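Peptide methionine sulfoxide reductase msrA/msrB (Neisseria gonorrhoeae, PDB 2H30) carries an N-terminal thioredoxin-like domain that can take electrons from DsbD and use them to reduce its downstream methionine sulfoxide reductases. Local coordinates at residues A[15-20]-A[126-131]; A[70-75]-A[149-154]. The protein carries 2 engineered substitutions. All coordinates share one frame; numbering follows the deposited sequence.

The two contacts flank one central sheet, their centres about 13 Å apart. Interaction 1 sets the short helix 16-20 against Ile128 on one face; interaction 2 brings the end of helix 144-152 beside the start of strand 73-78 on the other. Leu127, next to Ile128, faces the second helix, and its CD2 touches CB of Pro154. On the first face the engineered selenomethionine Met20 brings SE against CD1 of Ile75, so each contact touches a segment of the other; both approaches are modelled unusually short, and their exact values are doubtful. Both contacts belong to the scaffold of a thioredoxin-type domain, whose probable redox site is the CxxC pair Cys50 and Cys53.

Interaction 1 of 2, residues A[15-20]-A[126-131]; sequences TVPHTM and ALIGKD. Engineered in segment 15-20: Met20 (natural residue Leu).
Val16 and Pro17 meet Ile128 through aliphatic carbons. Ile128 divides its side chain between them: CD1 comes 4.0 Å from CG2 of Val16 and 4.1 Å from CB of Val16, while CG2 lies 4.0 Å from CD of Pro17 and almost as near to CG of that ring. The torsions account for the split. In Ile128 a chi1 of -48° puts CG1 beside the backbone N and CG2 anti to it, and a folded chi2 of -57° then brings CD1 to Val16. There Val16 presents CG2, the methyl beside its own backbone N. The proline ring and the Ile128 side chain run past each other in opposite directions, making an ordinary van der Waals contact with no polar component.

Behind these carbons, the helix start is fixed by Thr15, its N-cap. Thr15 OG1 accepts from His18 N at 3.1 Å, with an N-H...O angle of 155°, and Thr15 O takes Thr19 N at 3.0 Å. Met20 N to Val16 O, 2.9 Å, continues the turn that carries Val16 and Pro17, both of whose side chains start toward the strand. Ile43 and Val134 pack on both Val16 and Ile128, and Ile113 of helix 112-116 also touches Val16. The short N-terminal helix thus closes over the hydrophobic core on one face of a thioredoxin-like sheet, near the turn from strand 124-128 to strand 134-139.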
ATOM      1  N   THR A  15      -9.833  12.882   3.405  1.00 29.71           N
ATOM      2  CA  THR A  15      -8.869  12.360   2.418  1.00 26.56           C
ATOM      3  C   THR A  15      -8.276  11.052   2.948  1.00 24.57           C
ATOM      4  O   THR A  15      -8.310  10.771   4.170  1.00 23.30           O
ATOM      5  CB  THR A  15      -7.689  13.311   2.219  1.00 26.31           C
ATOM      6  OG1 THR A  15      -6.963  13.495   3.461  1.00 25.34           O
ATOM      7  CG2 THR A  15      -8.142  14.670   1.615  1.00 28.40           C
ATOM      8  N   VAL A  16      -7.668  10.277   2.057  1.00 20.01           N
ATOM      9  CA  VAL A  16      -6.981   9.083   2.515  1.00 19.77           C
ATOM     10  C   VAL A  16      -5.931   9.349   3.591  1.00 19.66           C
ATOM     11  O   VAL A  16      -5.928   8.662   4.600  1.00 18.54           O
ATOM     12  CB  VAL A  16      -6.384   8.240   1.314  1.00 19.61           C
ATOM     13  CG1 VAL A  16      -5.558   7.099   1.813  1.00 20.15           C
ATOM     14  CG2 VAL A  16      -7.514   7.722   0.452  1.00 22.00           C
ATOM     15  N   PRO A  17      -5.017  10.322   3.389  1.00 19.89           N
ATOM     16  CA  PRO A  17      -4.054  10.573   4.494  1.00 21.71           C
ATOM     17  C   PRO A  17      -4.708  10.984   5.807  1.00 21.42           C
ATOM     18  O   PRO A  17      -4.211  10.588   6.868  1.00 21.95           O
ATOM     19  CB  PRO A  17      -3.121  11.670   3.957  1.00 22.18           C
ATOM     20  CG  PRO A  17      -3.343  11.715   2.465  1.00 21.96           C
ATOM     21  CD  PRO A  17      -4.736  11.162   2.206  1.00 20.82           C
ATOM     22  N   HIS A  18      -5.812  11.736   5.755  1.00 22.62           N
ATOM     23  CA  HIS A  18      -6.469  12.114   7.005  1.00 24.52           C
ATOM     24  C   HIS A  18      -6.998  10.868   7.695  1.00 23.76           C
ATOM     25  O   HIS A  18      -6.781  10.662   8.900  1.00 25.95           O
ATOM     26  CB  HIS A  18      -7.586  13.154   6.791  1.00 26.78           C
ATOM     27  CG  HIS A  18      -8.160  13.641   8.085  1.00 30.47           C
ATOM     28  ND1 HIS A  18      -7.475  14.497   8.927  1.00 36.17           N
ATOM     29  CD2 HIS A  18      -9.310  13.318   8.726  1.00 36.90           C
ATOM     30  CE1 HIS A  18      -8.202  14.712  10.013  1.00 39.00           C
ATOM     31  NE2 HIS A  18      -9.321  14.014   9.911  1.00 37.80           N
ATOM     32  N   THR A  19      -7.629   9.982   6.935  1.00 22.81           N
ATOM     33  CA  THR A  19      -8.150   8.748   7.486  1.00 23.39           C
ATOM     34  C   THR A  19      -7.026   7.871   8.058  1.00 22.56           C
ATOM     35  O   THR A  19      -7.161   7.205   9.078  1.00 22.81           O
ATOM     36  CB  THR A  19      -8.897   7.986   6.374  1.00 24.34           C
ATOM     37  OG1 THR A  19      -9.993   8.790   5.922  1.00 28.19           O
ATOM     38  CG2 THR A  19      -9.411   6.621   6.861  1.00 28.85           C
HETATM   39  N   MSE A  20      -5.914   7.857   7.357  1.00 22.15           N
HETATM   40  CA  MSE A  20      -4.839   6.962   7.750  1.00 25.72           C
HETATM   41  C   MSE A  20      -4.132   7.489   8.971  1.00 26.00           C
HETATM   42  O   MSE A  20      -3.503   6.753   9.722  1.00 25.70           O
HETATM   43  CB  MSE A  20      -3.900   6.767   6.586  1.00 24.28           C
HETATM   44  CG  MSE A  20      -2.951   5.650   6.758  1.00 29.57           C
HETATM   45 SE   MSE A  20      -2.081   5.668   5.064  1.00 35.29          SE
HETATM   46  CE  MSE A  20      -3.512   5.258   3.908  1.00 21.53           C
ATOM     47  N   ALA A 126      -3.013   2.174  -5.053  1.00 14.38           N
ATOM     48  CA  ALA A 126      -3.585   3.516  -5.255  1.00 13.28           C
ATOM     49  C   ALA A 126      -2.492   4.558  -5.219  1.00 14.07           C
ATOM     50  O   ALA A 126      -1.537   4.425  -4.473  1.00 14.73           O
ATOM     51  CB  ALA A 126      -4.644   3.814  -4.184  1.00 14.71           C
ATOM     52  N   LEU A 127      -2.629   5.595  -6.065  1.00 13.98           N
ATOM     53  CA  LEU A 127      -1.708   6.697  -6.038  1.00 13.83           C
ATOM     54  C   LEU A 127      -2.511   7.903  -5.485  1.00 14.61           C
ATOM     55  O   LEU A 127      -3.535   8.243  -6.068  1.00 15.16           O
ATOM     56  CB  LEU A 127      -1.155   6.959  -7.458  1.00 14.38           C
ATOM     57  CG  LEU A 127      -0.174   8.154  -7.463  1.00 18.89           C
ATOM     58  CD1 LEU A 127       1.138   7.665  -6.906  1.00 22.09           C
ATOM     59  CD2 LEU A 127      -0.097   8.604  -8.883  1.00 24.06           C
ATOM     60  N   ILE A 128      -1.990   8.414  -4.384  1.00 12.74           N
ATOM     61  CA  ILE A 128      -2.543   9.620  -3.682  1.00 13.51           C
ATOM     62  C   ILE A 128      -1.609  10.783  -3.994  1.00 16.86           C
ATOM     63  O   ILE A 128      -0.411  10.709  -3.779  1.00 16.23           O
ATOM     64  CB  ILE A 128      -2.580   9.432  -2.171  1.00 15.33           C
ATOM     65  CG1 ILE A 128      -3.191   8.076  -1.778  1.00 16.98           C
ATOM     66  CG2 ILE A 128      -3.358  10.584  -1.499  1.00 16.83           C
ATOM     67  CD1 ILE A 128      -4.579   7.884  -2.313  1.00 17.34           C
ATOM     68  N   GLY A 129      -2.187  11.882  -4.464  1.00 15.99           N
ATOM     69  CA  GLY A 129      -1.343  13.028  -4.739  1.00 17.60           C
ATOM     70  C   GLY A 129      -0.812  13.706  -3.478  1.00 18.84           C
ATOM     71  O   GLY A 129      -1.278  13.441  -2.348  1.00 18.79           O
ATOM     72  N   LYS A 130       0.190  14.586  -3.659  1.00 21.34           N
ATOM     73  CA  LYS A 130       0.748  15.269  -2.506  1.00 23.63           C
ATOM     74  C   LYS A 130      -0.281  16.116  -1.749  1.00 23.37           C
ATOM     75  O   LYS A 130      -0.104  16.340  -0.574  1.00 25.76           O
ATOM     76  CB  LYS A 130       1.976  16.108  -2.903  1.00 25.57           C
ATOM     77  CG  LYS A 130       1.648  17.200  -3.848  1.00 30.11           C
ATOM     78  CD  LYS A 130       2.867  18.118  -4.081  1.00 37.06           C
ATOM     79  CE  LYS A 130       2.772  19.428  -3.256  1.00 41.25           C
ATOM     80  NZ  LYS A 130       1.757  20.376  -3.790  1.00 43.13           N
ATOM     81  N   ASP A 131      -1.372  16.540  -2.415  1.00 24.00           N
ATOM     82  CA  ASP A 131      -2.475  17.274  -1.728  1.00 25.29           C
ATOM     83  C   ASP A 131      -3.528  16.364  -1.056  1.00 24.63           C
ATOM     84  O   ASP A 131      -4.508  16.847  -0.477  1.00 25.59           O
ATOM     85  CB  ASP A 131      -3.144  18.235  -2.721  1.00 26.49           C
ATOM     86  CG  ASP A 131      -2.182  19.335  -3.212  1.00 31.68           C
ATOM     87  OD1 ASP A 131      -1.288  19.764  -2.433  1.00 37.76           O
ATOM     88  OD2 ASP A 131      -2.297  19.728  -4.392  1.00 37.14           O
TER

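Interaction 2 of 2, residues A[70-75]-A[149-154]; sequences SSANLI and ALIRNP
Ala149 O accepts two backbone N-H groups in the last turn of the helix that presses Ile151 against Ala72: Asn153 N at 2.8 Å and, weakly, Arg152 N at 3.2 Å. This is where helix 144-152, the C-terminal helix of the thioredoxin-like fold, ends beside the loop leading into strand 73-78. Asn153 is the first residue to leave helical geometry, and its OD1 takes Asn155 N in an Asx turn that leads the chain onward through Pro154.

Across the contact the work is done by Ile151. Its CG2 methyl sits 3.7 Å from CB of Ala72, and Ile151 CB is 4.0 Å from that Ala72 CB, so the Ala72 side chain rests against the branch point of the isoleucine. With chi1 at 66°, CG1 stands between the backbone N and the carbonyl carbon, and an extended chi2 of 171° then reaches CD1 forward to Ser71. Leu42 of strand 41-45 packs on Ile151 as well and ties the helix end to the sheet.

The other segment is anchored from its own side: Ser70 OG bonds to Ala67 O, Ser70 O receives Lys39 NZ, and Asn73 pairs through its backbone with Pro40 and Leu42. At the outer, more exposed margin, Ile151 CD1 lies 3.8 Å from the hydroxyl oxygen OG of Ser71 and 4.1 Å from Ala72 CB.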
ATOM      1  N   SER A  70      12.448   7.530  -4.050  1.00 18.30           N
ATOM      2  CA  SER A  70      12.532   8.468  -2.952  1.00 18.43           C
ATOM      3  C   SER A  70      11.602   9.668  -3.071  1.00 18.66           C
ATOM      4  O   SER A  70      11.338  10.319  -2.041  1.00 20.39           O
ATOM      5  CB  SER A  70      13.969   8.908  -2.710  1.00 19.80           C
ATOM      6  OG  SER A  70      14.372   9.658  -3.816  1.00 23.86           O
ATOM      7  N   SER A  71      11.085   9.937  -4.264  1.00 18.02           N
ATOM      8  CA  SER A  71      10.194  11.097  -4.445  1.00 18.72           C
ATOM      9  C   SER A  71       8.775  10.809  -3.941  1.00 18.89           C
ATOM     10  O   SER A  71       7.951  11.723  -3.950  1.00 19.14           O
ATOM     11  CB  SER A  71      10.119  11.544  -5.917  1.00 20.06           C
ATOM     12  OG  SER A  71       9.495  10.538  -6.693  1.00 23.13           O
ATOM     13  N   ALA A  72       8.492   9.531  -3.570  1.00 16.88           N
ATOM     14  CA  ALA A  72       7.124   9.176  -3.148  1.00 15.93           C
ATOM     15  C   ALA A  72       7.192   8.502  -1.809  1.00 15.20           C
ATOM     16  O   ALA A  72       8.227   7.938  -1.448  1.00 16.35           O
ATOM     17  CB  ALA A  72       6.489   8.157  -4.183  1.00 16.85           C
ATOM     18  N   ASN A  73       6.060   8.490  -1.113  1.00 13.90           N
ATOM     19  CA  ASN A  73       5.906   7.635   0.063  1.00 14.34           C
ATOM     20  C   ASN A  73       5.391   6.281  -0.427  1.00 13.82           C
ATOM     21  O   ASN A  73       4.381   6.253  -1.116  1.00 16.92           O
ATOM     22  CB  ASN A  73       4.849   8.195   0.996  1.00 13.99           C
ATOM     23  CG  ASN A  73       5.132   9.670   1.425  1.00 14.86           C
ATOM     24  OD1 ASN A  73       4.253  10.522   1.348  1.00 19.10           O
ATOM     25  ND2 ASN A  73       6.345   9.927   1.829  1.00 14.49           N
ATOM     26  N   LEU A  74       6.085   5.204  -0.087  1.00 13.86           N
ATOM     27  CA  LEU A  74       5.566   3.873  -0.442  1.00 14.38           C
ATOM     28  C   LEU A  74       5.117   3.187   0.836  1.00 14.93           C
ATOM     29  O   LEU A  74       5.885   3.014   1.809  1.00 15.86           O
ATOM     30  CB  LEU A  74       6.681   3.060  -1.079  1.00 15.11           C
ATOM     31  CG  LEU A  74       6.510   2.878  -2.539  1.00 22.18           C
ATOM     32  CD1 LEU A  74       7.733   2.148  -3.075  1.00 24.57           C
ATOM     33  CD2 LEU A  74       5.315   2.017  -2.835  1.00 30.71           C
ATOM     34  N   ILE A  75       3.824   2.870   0.853  1.00 12.88           N
ATOM     35  CA  ILE A  75       3.280   2.149   1.999  1.00 13.83           C
ATOM     36  C   ILE A  75       2.380   1.000   1.568  1.00 13.84           C
ATOM     37  O   ILE A  75       1.964   0.943   0.406  1.00 14.87           O
ATOM     38  CB  ILE A  75       2.534   3.090   2.949  1.00 16.61           C
ATOM     39  CG1 ILE A  75       1.326   3.623   2.248  1.00 16.71           C
ATOM     40  CG2 ILE A  75       3.467   4.243   3.449  1.00 16.58           C
ATOM     41  CD1 ILE A  75       0.359   4.284   3.199  1.00 24.04           C
ATOM     42  N   ALA A 149       6.623   4.667 -13.216  1.00 12.66           N
ATOM     43  CA  ALA A 149       5.873   5.497 -14.144  1.00 14.15           C
ATOM     44  C   ALA A 149       4.742   6.207 -13.385  1.00 15.15           C
ATOM     45  O   ALA A 149       4.566   7.437 -13.495  1.00 16.84           O
ATOM     46  CB  ALA A 149       5.323   4.639 -15.263  1.00 14.65           C
ATOM     47  N   LEU A 150       4.077   5.460 -12.492  1.00 14.37           N
ATOM     48  CA  LEU A 150       2.947   6.083 -11.743  1.00 16.15           C
ATOM     49  C   LEU A 150       3.389   7.194 -10.795  1.00 16.81           C
ATOM     50  O   LEU A 150       2.687   8.205 -10.603  1.00 17.54           O
ATOM     51  CB  LEU A 150       2.234   5.044 -10.872  1.00 17.64           C
ATOM     52  CG  LEU A 150       1.294   4.059 -11.523  1.00 21.41           C
ATOM     53  CD1 LEU A 150       0.722   3.211 -10.343  1.00 23.74           C
ATOM     54  CD2 LEU A 150       0.148   4.855 -12.157  1.00 25.60           C
ATOM     55  N   ILE A 151       4.545   7.055 -10.153  1.00 15.22           N
ATOM     56  CA  ILE A 151       4.973   8.085  -9.179  1.00 17.81           C
ATOM     57  C   ILE A 151       5.434   9.331  -9.912  1.00 20.89           C
ATOM     58  O   ILE A 151       5.392  10.427  -9.337  1.00 21.14           O
ATOM     59  CB  ILE A 151       6.000   7.635  -8.132  1.00 18.83           C
ATOM     60  CG1 ILE A 151       7.343   7.282  -8.758  1.00 19.74           C
ATOM     61  CG2 ILE A 151       5.471   6.429  -7.322  1.00 18.89           C
ATOM     62  CD1 ILE A 151       8.448   7.037  -7.660  1.00 18.77           C
ATOM     63  N   ARG A 152       5.836   9.150 -11.170  1.00 18.41           N
ATOM     64  CA  ARG A 152       6.175  10.286 -12.012  1.00 20.19           C
ATOM     65  C   ARG A 152       4.934  10.922 -12.620  1.00 20.36           C
ATOM     66  O   ARG A 152       4.862  12.168 -12.654  1.00 23.62           O
ATOM     67  CB  ARG A 152       7.149   9.894 -13.121  1.00 19.88           C
ATOM     68  CG  ARG A 152       7.744  11.104 -13.807  1.00 24.20           C
ATOM     69  CD  ARG A 152       8.458  10.697 -15.058  1.00 23.97           C
ATOM     70  NE  ARG A 152       7.516  10.295 -16.067  1.00 25.52           N
ATOM     71  CZ  ARG A 152       7.369   9.077 -16.561  1.00 25.44           C
ATOM     72  NH1 ARG A 152       8.117   8.078 -16.140  1.00 23.56           N
ATOM     73  NH2 ARG A 152       6.448   8.853 -17.478  1.00 29.12           N
ATOM     74  N   ASN A 153       3.992  10.116 -13.095  1.00 20.21           N
ATOM     75  CA  ASN A 153       2.788  10.673 -13.775  1.00 21.28           C
ATOM     76  C   ASN A 153       1.604   9.805 -13.392  1.00 21.55           C
ATOM     77  O   ASN A 153       1.526   8.663 -13.837  1.00 19.58           O
ATOM     78  CB  ASN A 153       2.997  10.649 -15.298  1.00 22.29           C
ATOM     79  CG  ASN A 153       1.724  11.022 -16.090  1.00 27.93           C
ATOM     80  OD1 ASN A 153       0.764  11.507 -15.537  1.00 25.78           O
ATOM     81  ND2 ASN A 153       1.720  10.731 -17.392  1.00 33.42           N
ATOM     82  N   PRO A 154       0.687  10.344 -12.532  1.00 21.97           N
ATOM     83  CA  PRO A 154      -0.454   9.483 -12.118  1.00 23.56           C
ATOM     84  C   PRO A 154      -1.320   8.955 -13.274  1.00 22.35           C
ATOM     85  O   PRO A 154      -2.035   7.937 -13.113  1.00 23.79           O
ATOM     86  CB  PRO A 154      -1.308  10.444 -11.268  1.00 23.11           C
ATOM     87  CG  PRO A 154      -0.841  11.848 -11.626  1.00 24.35           C
ATOM     88  CD  PRO A 154       0.651  11.691 -11.934  1.00 23.81           C
TER